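Local coordinates for protein putative cytochrome P450 hydroxylase (Chondromyces apiculatus DSM 436, PDB 6GMF) that is probably a haem-dependent cytochrome P450 monooxygenase that uses molecular oxygen to hydroxylate terpenes, at residues R14-L19 against P279-F284; F156-D161 against L178-Q183; E272-E277 against L334-D339. One frame throughout, in Å; residues are numbered along the deposited sequence.

Interaction 1: R14-L19 against P279-F284; sequences RNPYAL and PAQCIF. With HEM (protoporphyrin IX containing Fe), chain B.
Tyr17 swings its CG to the side of the backbone N, opposite the carbonyl carbon (chi1 -54°), and Gln281 does the same (chi1 -67°) before its chain bends at chi2. These turns send the phenol and the side-chain amide toward one another, although the backbones stay well apart: the nearest alpha carbons, Pro16 CA and Gln281 CA, are 9.2 Å from each other. The two side chains cross at nearly a right angle, with ring and amide planes 83° apart, and Tyr17 OH lies 3.9 Å from Gln281 CD. Pro16 adds an apolar flank, its CB and CG facing the end of the amide. The same CG sits 3.9 Å above one face of the Tyr17 ring, toward the rim, so proline and tyrosine pack as neighbours while both meet the glutamine. A phenol suits this buried place because its hydroxyl is hydrogen-bonded to Glu277, while its ring receives Arg313 in a cation-pi contact.

Asn15 prepares the helix start. As its N-cap, it accepts from Tyr17 N through OD1 at 3.2 Å, the donor standing above the amide's carbonyl plane. Pro16 suits the first turn, where its missing N-H costs no helical bond.

On both sides of Gln281 along the chain the loop meets the haem. Ile283 CD1 comes within 3.4 Å of propionate oxygen O1A of the haem, and Pro279 CB lies 4.0 Å from the haem methyl carbon CMB. The contact therefore joins helix 16-26, near the N terminus, to a wall of the haem pocket. Around it, Ala309 of helix 308-312 touches both Tyr17 and Gln281, Pro279 rests on helix 220-251, and residues 279-284 lead from helix 266-276 into strand 285-287 of the mixed sheet.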
loop_
_atom_site.group_PDB
_atom_site.type_symbol
_atom_site.label_atom_id
_atom_site.label_comp_id
_atom_site.label_asym_id
_atom_site.label_seq_id
_atom_site.Cartn_x
_atom_site.Cartn_y
_atom_site.Cartn_z
ATOM N N ARG A 14 17.379 4.163 6.110
ATOM C CA ARG A 14 17.598 3.108 7.060
ATOM C C ARG A 14 16.601 3.190 8.205
ATOM O O ARG A 14 16.057 2.162 8.601
ATOM C CB ARG A 14 19.005 3.144 7.660
ATOM C CG ARG A 14 19.210 2.048 8.690
ATOM C CD ARG A 14 20.502 2.175 9.454
ATOM N NE ARG A 14 20.542 3.342 10.329
ATOM C CZ ARG A 14 19.997 3.448 11.545
ATOM N NH1 ARG A 14 19.274 2.471 12.071
ATOM N NH2 ARG A 14 20.203 4.557 12.233
ATOM N N ASN A 15 16.413 4.401 8.747
ATOM C CA ASN A 15 15.583 4.593 9.868
ATOM C C ASN A 15 14.967 5.977 9.791
ATOM O O ASN A 15 15.405 6.926 10.422
ATOM C CB ASN A 15 16.311 4.396 11.205
ATOM C CG ASN A 15 15.434 4.737 12.387
ATOM O OD1 ASN A 15 14.204 4.698 12.286
ATOM N ND2 ASN A 15 16.042 5.193 13.472
ATOM N N PRO A 16 13.839 6.119 9.070
ATOM C CA PRO A 16 13.184 7.412 8.923
ATOM C C PRO A 16 12.577 7.932 10.236
ATOM O O PRO A 16 12.295 9.120 10.362
ATOM C CB PRO A 16 12.121 7.127 7.844
ATOM C CG PRO A 16 11.809 5.669 8.044
ATOM C CD PRO A 16 13.142 5.038 8.383
ATOM N N TYR A 17 12.388 7.053 11.225
ATOM C CA TYR A 17 11.711 7.414 12.438
ATOM C C TYR A 17 12.544 8.353 13.315
ATOM O O TYR A 17 11.983 9.078 14.175
ATOM C CB TYR A 17 11.284 6.153 13.192
ATOM C CG TYR A 17 10.470 5.260 12.309
ATOM C CD1 TYR A 17 9.169 5.614 12.005
ATOM C CD2 TYR A 17 11.017 4.153 11.678
ATOM C CE1 TYR A 17 8.413 4.859 11.139
ATOM C CE2 TYR A 17 10.268 3.368 10.824
ATOM C CZ TYR A 17 8.972 3.756 10.527
ATOM O OH TYR A 17 8.167 3.011 9.712
ATOM N N ALA A 18 13.861 8.368 13.077
ATOM C CA ALA A 18 14.722 9.304 13.788
ATOM C C ALA A 18 14.466 10.744 13.287
ATOM O O ALA A 18 14.208 11.670 14.094
ATOM C CB ALA A 18 16.157 8.863 13.622
ATOM N N LEU A 19 14.448 10.900 11.958
ATOM C CA LEU A 19 14.039 12.138 11.344
ATOM C C LEU A 19 12.638 12.535 11.830
ATOM O O LEU A 19 12.417 13.702 12.164
ATOM C CB LEU A 19 14.073 12.009 9.823
ATOM C CG LEU A 19 13.346 13.108 9.050
ATOM C CD1 LEU A 19 14.086 14.429 9.132
ATOM C CD2 LEU A 19 13.128 12.708 7.600
ATOM N N PRO A 279 3.482 0.779 5.523
ATOM C CA PRO A 279 3.897 0.614 4.140
ATOM C C PRO A 279 3.933 1.941 3.372
ATOM O O PRO A 279 4.929 2.197 2.735
ATOM C CB PRO A 279 2.889 -0.359 3.565
ATOM C CG PRO A 279 2.541 -1.235 4.730
ATOM C CD PRO A 279 2.550 -0.303 5.917
ATOM N N ALA A 280 2.809 2.677 3.392
ATOM C CA ALA A 280 2.782 3.974 2.801
ATOM C C ALA A 280 3.253 4.977 3.863
ATOM O O ALA A 280 2.510 5.268 4.819
ATOM C CB ALA A 280 1.408 4.281 2.306
ATOM N N GLN A 281 4.507 5.452 3.722
ATOM C CA GLN A 281 5.060 6.274 4.789
ATOM C C GLN A 281 4.461 7.680 4.776
ATOM O O GLN A 281 4.383 8.349 5.788
ATOM C CB GLN A 281 6.577 6.341 4.651
ATOM C CG GLN A 281 7.245 4.987 4.905
ATOM C CD GLN A 281 7.694 4.792 6.322
ATOM O OE1 GLN A 281 7.230 3.896 7.054
ATOM N NE2 GLN A 281 8.536 5.702 6.746
ATOM N N CYS A 282 4.108 8.128 3.576
ATOM C CA CYS A 282 3.463 9.361 3.390
ATOM C C CYS A 282 2.598 9.309 2.144
ATOM O O CYS A 282 2.710 8.359 1.370
ATOM C CB CYS A 282 4.447 10.511 3.303
ATOM S SG CYS A 282 5.517 10.452 1.851
ATOM N N ILE A 283 1.764 10.349 2.019
ATOM C CA ILE A 283 0.957 10.494 0.860
ATOM C C ILE A 283 1.106 11.922 0.355
ATOM O O ILE A 283 1.933 12.631 0.887
ATOM C CB ILE A 283 -0.467 10.018 1.134
ATOM C CG1 ILE A 283 -1.137 10.756 2.288
ATOM C CG2 ILE A 283 -0.462 8.492 1.312
ATOM C CD1 ILE A 283 -2.540 10.230 2.612
ATOM N N PHE A 284 0.334 12.293 -0.668
ATOM C CA PHE A 284 0.549 13.575 -1.340
ATOM C C PHE A 284 -0.700 14.450 -1.302
ATOM O O PHE A 284 -1.831 13.963 -1.525
ATOM C CB PHE A 284 0.917 13.338 -2.804
ATOM C CG PHE A 284 2.305 12.787 -3.003
ATOM C CD1 PHE A 284 2.597 11.465 -2.711
ATOM C CD2 PHE A 284 3.335 13.617 -3.412
ATOM C CE1 PHE A 284 3.879 10.974 -2.907
ATOM C CE2 PHE A 284 4.610 13.112 -3.626
ATOM C CZ PHE A 284 4.866 11.795 -3.364
HETATM C CHA HEM B . -5.896 4.660 -0.987
HETATM C CHB HEM B . -2.671 2.743 1.869
HETATM C CHC HEM B . -3.554 -1.563 -0.157
HETATM C CHD HEM B . -6.501 0.439 -3.281
HETATM C C1A HEM B . -4.960 4.497 0.006
HETATM C C2A HEM B . -4.602 5.560 0.882
HETATM C C3A HEM B . -3.654 5.013 1.684
HETATM C C4A HEM B . -3.499 3.656 1.303
HETATM C CMA HEM B . -2.831 5.674 2.764
HETATM C CAA HEM B . -5.106 6.976 0.929
HETATM C CBA HEM B . -4.442 7.905 -0.123
HETATM C CGA HEM B . -4.847 9.356 0.023
HETATM O O1A HEM B . -5.546 9.727 1.000
HETATM O O2A HEM B . -4.323 10.138 -0.838
HETATM C C1B HEM B . -2.595 1.373 1.572
HETATM C C2B HEM B . -1.789 0.407 2.272
HETATM C C3B HEM B . -2.008 -0.813 1.714
HETATM C C4B HEM B . -2.998 -0.590 0.658
HETATM C CMB HEM B . -0.892 0.792 3.378
HETATM C CAB HEM B . -1.484 -2.186 2.077
HETATM C CBB HEM B . -1.023 -2.399 3.266
HETATM C C1C HEM B . -4.465 -1.454 -1.147
HETATM C C2C HEM B . -4.933 -2.549 -1.951
HETATM C C3C HEM B . -5.788 -1.924 -2.845
HETATM C C4C HEM B . -5.783 -0.531 -2.612
HETATM C CMC HEM B . -4.693 -4.011 -1.704
HETATM C CAC HEM B . -6.616 -2.504 -3.902
HETATM C CBC HEM B . -6.515 -3.732 -4.352
HETATM C C1D HEM B . -6.537 1.758 -2.913
HETATM C C2D HEM B . -7.331 2.771 -3.668
HETATM C C3D HEM B . -7.175 3.943 -3.018
HETATM C C4D HEM B . -6.294 3.658 -1.881
HETATM C CMD HEM B . -8.146 2.405 -4.899
HETATM C CAD HEM B . -7.781 5.264 -3.402
HETATM C CBD HEM B . -9.093 5.628 -2.690
HETATM C CGD HEM B . -9.592 7.016 -3.036
HETATM O O1D HEM B . -10.793 7.243 -2.815
HETATM O O2D HEM B . -8.801 7.883 -3.493
HETATM N NA HEM B . -4.281 3.320 0.279
HETATM N NB HEM B . -3.283 0.710 0.651
HETATM N NC HEM B . -4.944 -0.232 -1.577
HETATM N ND HEM B . -5.874 2.383 -1.879
HETATM FE FE HEM B . -4.694 1.556 -0.571
HETATM O O HOH W 1 -3.000 2.110 -1.933
#

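Interaction 2: F156-D161 against L178-Q183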
loop_
_atom_site.group_PDB
_atom_site.type_symbol
_atom_site.label_atom_id
_atom_site.label_comp_id
_atom_site.label_asym_id
_atom_site.label_seq_id
_atom_site.Cartn_x
_atom_site.Cartn_y
_atom_site.Cartn_z
ATOM N N PHE A 156 0.973 -9.989 -17.091
ATOM C CA PHE A 156 0.435 -9.190 -15.977
ATOM C C PHE A 156 1.503 -9.007 -14.898
ATOM O O PHE A 156 1.639 -7.937 -14.290
ATOM C CB PHE A 156 -0.805 -9.850 -15.390
ATOM C CG PHE A 156 -1.544 -8.991 -14.399
ATOM C CD1 PHE A 156 -1.198 -9.016 -13.057
ATOM C CD2 PHE A 156 -2.565 -8.133 -14.785
ATOM C CE1 PHE A 156 -1.909 -8.302 -12.109
ATOM C CE2 PHE A 156 -3.226 -7.370 -13.839
ATOM C CZ PHE A 156 -2.886 -7.443 -12.503
ATOM N N LYS A 157 2.255 -10.073 -14.631
ATOM C CA LYS A 157 3.391 -9.984 -13.714
ATOM C C LYS A 157 4.399 -8.927 -14.181
ATOM O O LYS A 157 4.851 -8.155 -13.382
ATOM C CB LYS A 157 4.072 -11.339 -13.518
ATOM C CG LYS A 157 5.362 -11.290 -12.709
ATOM C CD LYS A 157 5.964 -12.655 -12.476
ATOM C CE LYS A 157 7.340 -12.728 -11.831
ATOM N NZ LYS A 157 8.256 -11.630 -12.236
ATOM N N ARG A 158 4.726 -8.939 -15.477
ATOM C CA ARG A 158 5.689 -7.998 -15.977
ATOM C C ARG A 158 5.175 -6.564 -15.797
ATOM O O ARG A 158 5.900 -5.715 -15.373
ATOM C CB ARG A 158 6.019 -8.297 -17.435
ATOM C CG ARG A 158 7.062 -7.359 -18.015
ATOM C CD ARG A 158 7.422 -7.705 -19.455
ATOM N NE ARG A 158 6.388 -7.506 -20.449
ATOM C CZ ARG A 158 5.556 -8.439 -20.932
ATOM N NH1 ARG A 158 5.656 -9.728 -20.593
ATOM N NH2 ARG A 158 4.545 -8.069 -21.696
ATOM N N TRP A 159 3.915 -6.328 -16.147
ATOM C CA TRP A 159 3.316 -5.025 -15.993
ATOM C C TRP A 159 3.374 -4.592 -14.520
ATOM O O TRP A 159 3.815 -3.496 -14.212
ATOM C CB TRP A 159 1.875 -4.981 -16.506
ATOM C CG TRP A 159 1.708 -5.465 -17.909
ATOM C CD1 TRP A 159 2.613 -5.332 -18.929
ATOM C CD2 TRP A 159 0.533 -6.049 -18.484
ATOM N NE1 TRP A 159 2.089 -5.864 -20.082
ATOM C CE2 TRP A 159 0.832 -6.337 -19.824
ATOM C CE3 TRP A 159 -0.702 -6.447 -17.972
ATOM C CZ2 TRP A 159 -0.096 -6.939 -20.670
ATOM C CZ3 TRP A 159 -1.589 -7.096 -18.789
ATOM C CH2 TRP A 159 -1.285 -7.340 -20.121
ATOM N N SER A 160 2.995 -5.509 -13.622
ATOM C CA SER A 160 3.009 -5.276 -12.178
ATOM C C SER A 160 4.433 -4.926 -11.734
ATOM O O SER A 160 4.628 -3.952 -10.994
ATOM C CB SER A 160 2.499 -6.503 -11.430
ATOM O OG SER A 160 1.122 -6.708 -11.674
ATOM N N ASP A 161 5.422 -5.719 -12.159
ATOM C CA ASP A 161 6.803 -5.490 -11.769
ATOM C C ASP A 161 7.262 -4.102 -12.236
ATOM O O ASP A 161 7.954 -3.376 -11.516
ATOM C CB ASP A 161 7.751 -6.554 -12.314
ATOM C CG ASP A 161 7.592 -7.947 -11.737
ATOM O OD1 ASP A 161 7.010 -8.080 -10.629
ATOM O OD2 ASP A 161 8.066 -8.899 -12.402
ATOM N N LEU A 178 8.468 1.185 -18.878
ATOM C CA LEU A 178 7.262 1.543 -18.111
ATOM C C LEU A 178 6.125 1.955 -19.056
ATOM O O LEU A 178 4.955 1.535 -18.899
ATOM C CB LEU A 178 7.603 2.679 -17.141
ATOM C CG LEU A 178 6.422 3.331 -16.425
ATOM C CD1 LEU A 178 5.617 2.320 -15.629
ATOM C CD2 LEU A 178 6.914 4.450 -15.518
ATOM N N GLU A 179 6.458 2.774 -20.052
ATOM C CA GLU A 179 5.500 3.164 -21.054
ATOM C C GLU A 179 4.930 1.934 -21.777
ATOM O O GLU A 179 3.738 1.877 -22.041
ATOM C CB GLU A 179 6.129 4.078 -22.104
ATOM C CG GLU A 179 6.545 5.414 -21.549
ATOM C CD GLU A 179 6.844 6.441 -22.629
ATOM O OE1 GLU A 179 6.891 6.048 -23.825
ATOM O OE2 GLU A 179 7.008 7.634 -22.271
ATOM N N ARG A 180 5.791 0.983 -22.157
ATOM C CA ARG A 180 5.330 -0.190 -22.909
ATOM C C ARG A 180 4.365 -1.000 -22.039
ATOM O O ARG A 180 3.303 -1.429 -22.485
ATOM C CB ARG A 180 6.498 -1.095 -23.322
ATOM C CG ARG A 180 6.070 -2.315 -24.127
ATOM C CD ARG A 180 7.218 -2.968 -24.872
ATOM N NE ARG A 180 8.207 -3.588 -23.998
ATOM C CZ ARG A 180 8.201 -4.871 -23.635
ATOM N NH1 ARG A 180 7.213 -5.671 -24.040
ATOM N NH2 ARG A 180 9.196 -5.325 -22.898
ATOM N N SER A 181 4.754 -1.184 -20.788
ATOM C CA SER A 181 3.927 -1.985 -19.883
ATOM C C SER A 181 2.576 -1.303 -19.671
ATOM O O SER A 181 1.561 -1.979 -19.620
ATOM C CB SER A 181 4.630 -2.257 -18.593
ATOM O OG SER A 181 5.517 -3.369 -18.741
ATOM N N THR A 182 2.560 0.038 -19.563
ATOM C CA THR A 182 1.327 0.757 -19.333
ATOM C C THR A 182 0.452 0.640 -20.589
ATOM O O THR A 182 -0.729 0.339 -20.483
ATOM C CB THR A 182 1.568 2.216 -18.917
ATOM O OG1 THR A 182 2.327 2.257 -17.708
ATOM C CG2 THR A 182 0.291 2.998 -18.730
ATOM N N GLN A 183 1.039 0.839 -21.786
ATOM C CA GLN A 183 0.309 0.682 -23.049
ATOM C C GLN A 183 -0.218 -0.754 -23.187
ATOM O O GLN A 183 -1.370 -0.931 -23.549
ATOM C CB GLN A 183 1.133 1.048 -24.287
ATOM C CG GLN A 183 1.380 2.543 -24.426
HETATM O O HOH W 2 6.088 -4.790 -21.056
#
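Trp159 and Ser181 meet where helices 153-163 and 177-198, the F and G helices of the P450 fold, cross. The short segments are 9.1 Å apart at their axes, with directions 132° from each other. Serine suits the crossing because it is small: Trp159 CA and Ser181 CA come within 5.0 Å. Ser181 OG lies in the plane of the indole at its edge, 3.5 Å from Trp159 CD1, while its own backbone O sits over one face of that ring. Asp162 takes a hydrogen bond with the serine hydroxyl, and Glu184 one with the indole N-H.

On the more open side, Arg158 and Arg180 share a conformation. Each has CG opposite its backbone N (chi1 near 180° in both), then bends at chi3; the chains cross at about a right angle, yet the guanidinium planes are only 7° apart. Glu184 forms salt bridges with both, and Asp155 with Arg158, so the two guanidinium groups share an anionic partner. Water 2 joins the helices: it accepts from Arg158 NE at 2.8 Å in the guanidinium plane, donates to Ser181 OG, and sits 3.2 Å above the centre of the Arg180 guanidinium.

Interaction 3: E272-E277 against L334-D339. With HEM (protoporphyrin IX containing Fe), chain B.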
loop_
_atom_site.group_PDB
_atom_site.type_symbol
_atom_site.label_atom_id
_atom_site.label_comp_id
_atom_site.label_asym_id
_atom_site.label_seq_id
_atom_site.Cartn_x
_atom_site.Cartn_y
_atom_site.Cartn_z
ATOM N N GLU A 272 -0.399 -3.982 14.252
ATOM C CA GLU A 272 0.769 -3.362 14.871
ATOM C C GLU A 272 1.870 -3.150 13.827
ATOM O O GLU A 272 2.604 -2.174 13.978
ATOM C CB GLU A 272 1.225 -4.083 16.137
ATOM C CG GLU A 272 2.516 -3.578 16.762
ATOM C CD GLU A 272 2.489 -2.166 17.328
ATOM O OE1 GLU A 272 1.486 -1.425 17.039
ATOM O OE2 GLU A 272 3.405 -1.839 18.146
ATOM N N VAL A 273 1.975 -3.993 12.776
ATOM C CA VAL A 273 2.942 -3.710 11.697
ATOM C C VAL A 273 2.476 -2.489 10.899
ATOM O O VAL A 273 3.298 -1.634 10.551
ATOM C CB VAL A 273 3.103 -4.946 10.788
ATOM C CG1 VAL A 273 3.968 -4.657 9.578
ATOM C CG2 VAL A 273 3.670 -6.108 11.591
ATOM N N LEU A 274 1.181 -2.391 10.629
ATOM C CA LEU A 274 0.627 -1.241 9.937
ATOM C C LEU A 274 1.022 0.052 10.645
ATOM O O LEU A 274 1.423 1.019 9.998
ATOM C CB LEU A 274 -0.878 -1.352 9.783
ATOM C CG LEU A 274 -1.308 -2.292 8.662
ATOM C CD1 LEU A 274 -2.744 -2.680 8.821
ATOM C CD2 LEU A 274 -1.078 -1.713 7.279
ATOM N N ARG A 275 0.992 0.045 11.976
ATOM C CA ARG A 275 1.337 1.231 12.742
ATOM C C ARG A 275 2.843 1.418 12.787
ATOM O O ARG A 275 3.346 2.546 12.586
ATOM C CB ARG A 275 0.777 1.154 14.164
ATOM C CG ARG A 275 1.095 2.407 14.975
ATOM C CD ARG A 275 1.172 2.159 16.459
ATOM N NE ARG A 275 2.297 1.328 16.812
ATOM C CZ ARG A 275 3.455 1.760 17.230
ATOM N NH1 ARG A 275 3.701 3.065 17.141
ATOM N NH2 ARG A 275 4.363 0.906 17.712
ATOM N N TYR A 276 3.561 0.339 13.118
ATOM C CA TYR A 276 4.986 0.391 13.428
ATOM C C TYR A 276 5.848 0.633 12.187
ATOM O O TYR A 276 6.852 1.363 12.255
ATOM C CB TYR A 276 5.384 -0.908 14.132
ATOM C CG TYR A 276 6.818 -0.995 14.579
ATOM C CD1 TYR A 276 7.282 -0.258 15.657
ATOM C CD2 TYR A 276 7.692 -1.895 13.981
ATOM C CE1 TYR A 276 8.605 -0.347 16.055
ATOM C CE2 TYR A 276 9.005 -2.012 14.389
ATOM C CZ TYR A 276 9.464 -1.219 15.413
ATOM O OH TYR A 276 10.759 -1.380 15.828
ATOM N N GLU A 277 5.535 -0.058 11.077
ATOM C CA GLU A 277 6.336 0.073 9.841
ATOM C C GLU A 277 5.366 0.268 8.672
ATOM O O GLU A 277 5.162 -0.627 7.854
ATOM C CB GLU A 277 7.216 -1.153 9.591
ATOM C CG GLU A 277 8.412 -1.267 10.473
ATOM C CD GLU A 277 9.604 -0.431 10.071
ATOM O OE1 GLU A 277 10.685 -0.678 10.608
ATOM O OE2 GLU A 277 9.436 0.471 9.240
ATOM N N LEU A 334 -3.054 5.585 11.086
ATOM C CA LEU A 334 -3.414 6.220 9.807
ATOM C C LEU A 334 -2.741 5.532 8.587
ATOM O O LEU A 334 -2.584 6.125 7.532
ATOM C CB LEU A 334 -2.956 7.669 9.875
ATOM C CG LEU A 334 -3.576 8.497 10.992
ATOM C CD1 LEU A 334 -3.104 9.947 10.888
ATOM C CD2 LEU A 334 -5.081 8.435 10.901
ATOM N N ALA A 335 -2.353 4.266 8.714
ATOM C CA ALA A 335 -1.657 3.549 7.642
ATOM C C ALA A 335 -2.501 3.502 6.358
ATOM O O ALA A 335 -1.910 3.406 5.286
ATOM C CB ALA A 335 -1.226 2.177 8.046
ATOM N N PHE A 336 -3.846 3.476 6.475
ATOM C CA PHE A 336 -4.737 3.408 5.337
ATOM C C PHE A 336 -5.307 4.783 4.978
ATOM O O PHE A 336 -6.259 4.871 4.199
ATOM C CB PHE A 336 -5.851 2.394 5.643
ATOM C CG PHE A 336 -5.415 0.960 5.589
ATOM C CD1 PHE A 336 -4.818 0.444 4.458
ATOM C CD2 PHE A 336 -5.603 0.099 6.662
ATOM C CE1 PHE A 336 -4.441 -0.871 4.346
ATOM C CE2 PHE A 336 -5.208 -1.220 6.569
ATOM C CZ PHE A 336 -4.644 -1.724 5.415
ATOM N N GLY A 337 -4.749 5.856 5.551
ATOM C CA GLY A 337 -5.286 7.161 5.448
ATOM C C GLY A 337 -6.506 7.353 6.338
ATOM O O GLY A 337 -6.652 6.717 7.380
ATOM N N LEU A 338 -7.357 8.294 5.940
ATOM C CA LEU A 338 -8.407 8.843 6.762
ATOM C C LEU A 338 -9.372 9.639 5.889
ATOM O O LEU A 338 -8.956 10.402 5.037
ATOM C CB LEU A 338 -7.769 9.761 7.797
ATOM C CG LEU A 338 -8.650 10.277 8.926
ATOM C CD1 LEU A 338 -9.054 9.104 9.820
ATOM C CD2 LEU A 338 -7.905 11.314 9.719
ATOM N N ASP A 339 -10.656 9.521 6.217
ATOM C CA ASP A 339 -11.704 10.300 5.590
ATOM C C ASP A 339 -11.934 9.863 4.127
ATOM O O ASP A 339 -11.994 8.681 3.826
ATOM C CB ASP A 339 -11.434 11.783 5.762
ATOM C CG ASP A 339 -12.727 12.570 5.948
ATOM O OD1 ASP A 339 -13.785 12.051 5.517
ATOM O OD2 ASP A 339 -12.653 13.669 6.551
HETATM C CHA HEM B . -5.896 4.660 -0.987
HETATM C CHB HEM B . -2.671 2.743 1.869
HETATM C CHC HEM B . -3.554 -1.563 -0.157
HETATM C CHD HEM B . -6.501 0.439 -3.281
HETATM C C1A HEM B . -4.960 4.497 0.006
HETATM C C2A HEM B . -4.602 5.560 0.882
HETATM C C3A HEM B . -3.654 5.013 1.684
HETATM C C4A HEM B . -3.499 3.656 1.303
HETATM C CMA HEM B . -2.831 5.674 2.764
HETATM C CAA HEM B . -5.106 6.976 0.929
HETATM C CBA HEM B . -4.442 7.905 -0.123
HETATM C CGA HEM B . -4.847 9.356 0.023
HETATM O O1A HEM B . -5.546 9.727 1.000
HETATM O O2A HEM B . -4.323 10.138 -0.838
HETATM C C1B HEM B . -2.595 1.373 1.572
HETATM C C2B HEM B . -1.789 0.407 2.272
HETATM C C3B HEM B . -2.008 -0.813 1.714
HETATM C C4B HEM B . -2.998 -0.590 0.658
HETATM C CMB HEM B . -0.892 0.792 3.378
HETATM C CAB HEM B . -1.484 -2.186 2.077
HETATM C CBB HEM B . -1.023 -2.399 3.266
HETATM C C1C HEM B . -4.465 -1.454 -1.147
HETATM C C2C HEM B . -4.933 -2.549 -1.951
HETATM C C3C HEM B . -5.788 -1.924 -2.845
HETATM C C4C HEM B . -5.783 -0.531 -2.612
HETATM C CMC HEM B . -4.693 -4.011 -1.704
HETATM C CAC HEM B . -6.616 -2.504 -3.902
HETATM C CBC HEM B . -6.515 -3.732 -4.352
HETATM C C1D HEM B . -6.537 1.758 -2.913
HETATM C C2D HEM B . -7.331 2.771 -3.668
HETATM C C3D HEM B . -7.175 3.943 -3.018
HETATM C C4D HEM B . -6.294 3.658 -1.881
HETATM C CMD HEM B . -8.146 2.405 -4.899
HETATM C CAD HEM B . -7.781 5.264 -3.402
HETATM C CBD HEM B . -9.093 5.628 -2.690
HETATM C CGD HEM B . -9.592 7.016 -3.036
HETATM O O1D HEM B . -10.793 7.243 -2.815
HETATM O O2D HEM B . -8.801 7.883 -3.493
HETATM N NA HEM B . -4.281 3.320 0.279
HETATM N NB HEM B . -3.283 0.710 0.651
HETATM N NC HEM B . -4.944 -0.232 -1.577
HETATM N ND HEM B . -5.874 2.383 -1.879
HETATM FE FE HEM B . -4.694 1.556 -0.571
HETATM O O HOH W 1 -3.000 2.110 -1.933
#
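Leu274 lies against Ala335 and Phe336, joining the two signature elements of the P450 fold: the ExxR motif of the K helix, here Glu272 and Arg275, and the loop leading to the haem-ligating Cys343. Leu274 is one of the two residues between them, and it faces the loop. Its CB packs 3.9 Å from Ala335 CB, and a small side chain suits that side, with Leu274 O 3.5 Å from Ala335 CB. Farther out, the methyl CD1 of Leu274 reaches the Phe336 ring at CE2, 3.6 Å away, coming in obliquely, while CD2 lies near both CZ of Phe336 and the Ala335 methyl.

With CG opposite its carbonyl carbon (chi1 -74°), Phe336 holds its ring between this leucine and the haem. Its edge points at pyrrole ring B, CE1 standing 3.6 Å from haem C3B, on the porphyrin face opposite water 1, the distal ligand of the iron. Replacing Phe336 by an alanine is likely to open a gap between Leu274 and pyrrole B, leaving that part of the proximal haem face without its apolar cover.

Glu272 and Arg275 hold each other side-on. Arg275 NE donates to Glu272 OE1 at 2.9 Å and NH2 donates to OE2, both acceptors lying near the guanidinium plane, whereas the carboxylate is met from above its own plane. Arg328 also bridges to Glu272, and Arg275 NH1 reaches the backbone oxygens of Asn312 and Pro321, so the pair ties the helix to the chain around it.

The loop turns tightly from Leu334 to Gly337, a type I turn. Glycine suits the last position because phi is positive and a beta carbon would crowd the haem; Gly337 N approaches haem methyl CMA to 3.4 Å and donates to Leu334 O.

How the interactions relate
From the N terminus, residues 14-19 open interaction 1, whose partner, 279-284, comes only after most of the helical body has been built. Within that long span interaction 2 opens and closes, pairing successive helices across a connection partly missing from the model; its nearest atoms are about 14 Å from those of interaction 1. The K helix then opens interaction 3 before 279-284 closes interaction 1, and 334-339 closes interaction 3 afterwards, so these two cross. They also touch, through Tyr17 and Glu277 and through Pro279 and Leu274. Together they link helix 16-26 and the K helix to the two loops that line the haem, the one leading into strand 285-287 and the one leading to the cysteine.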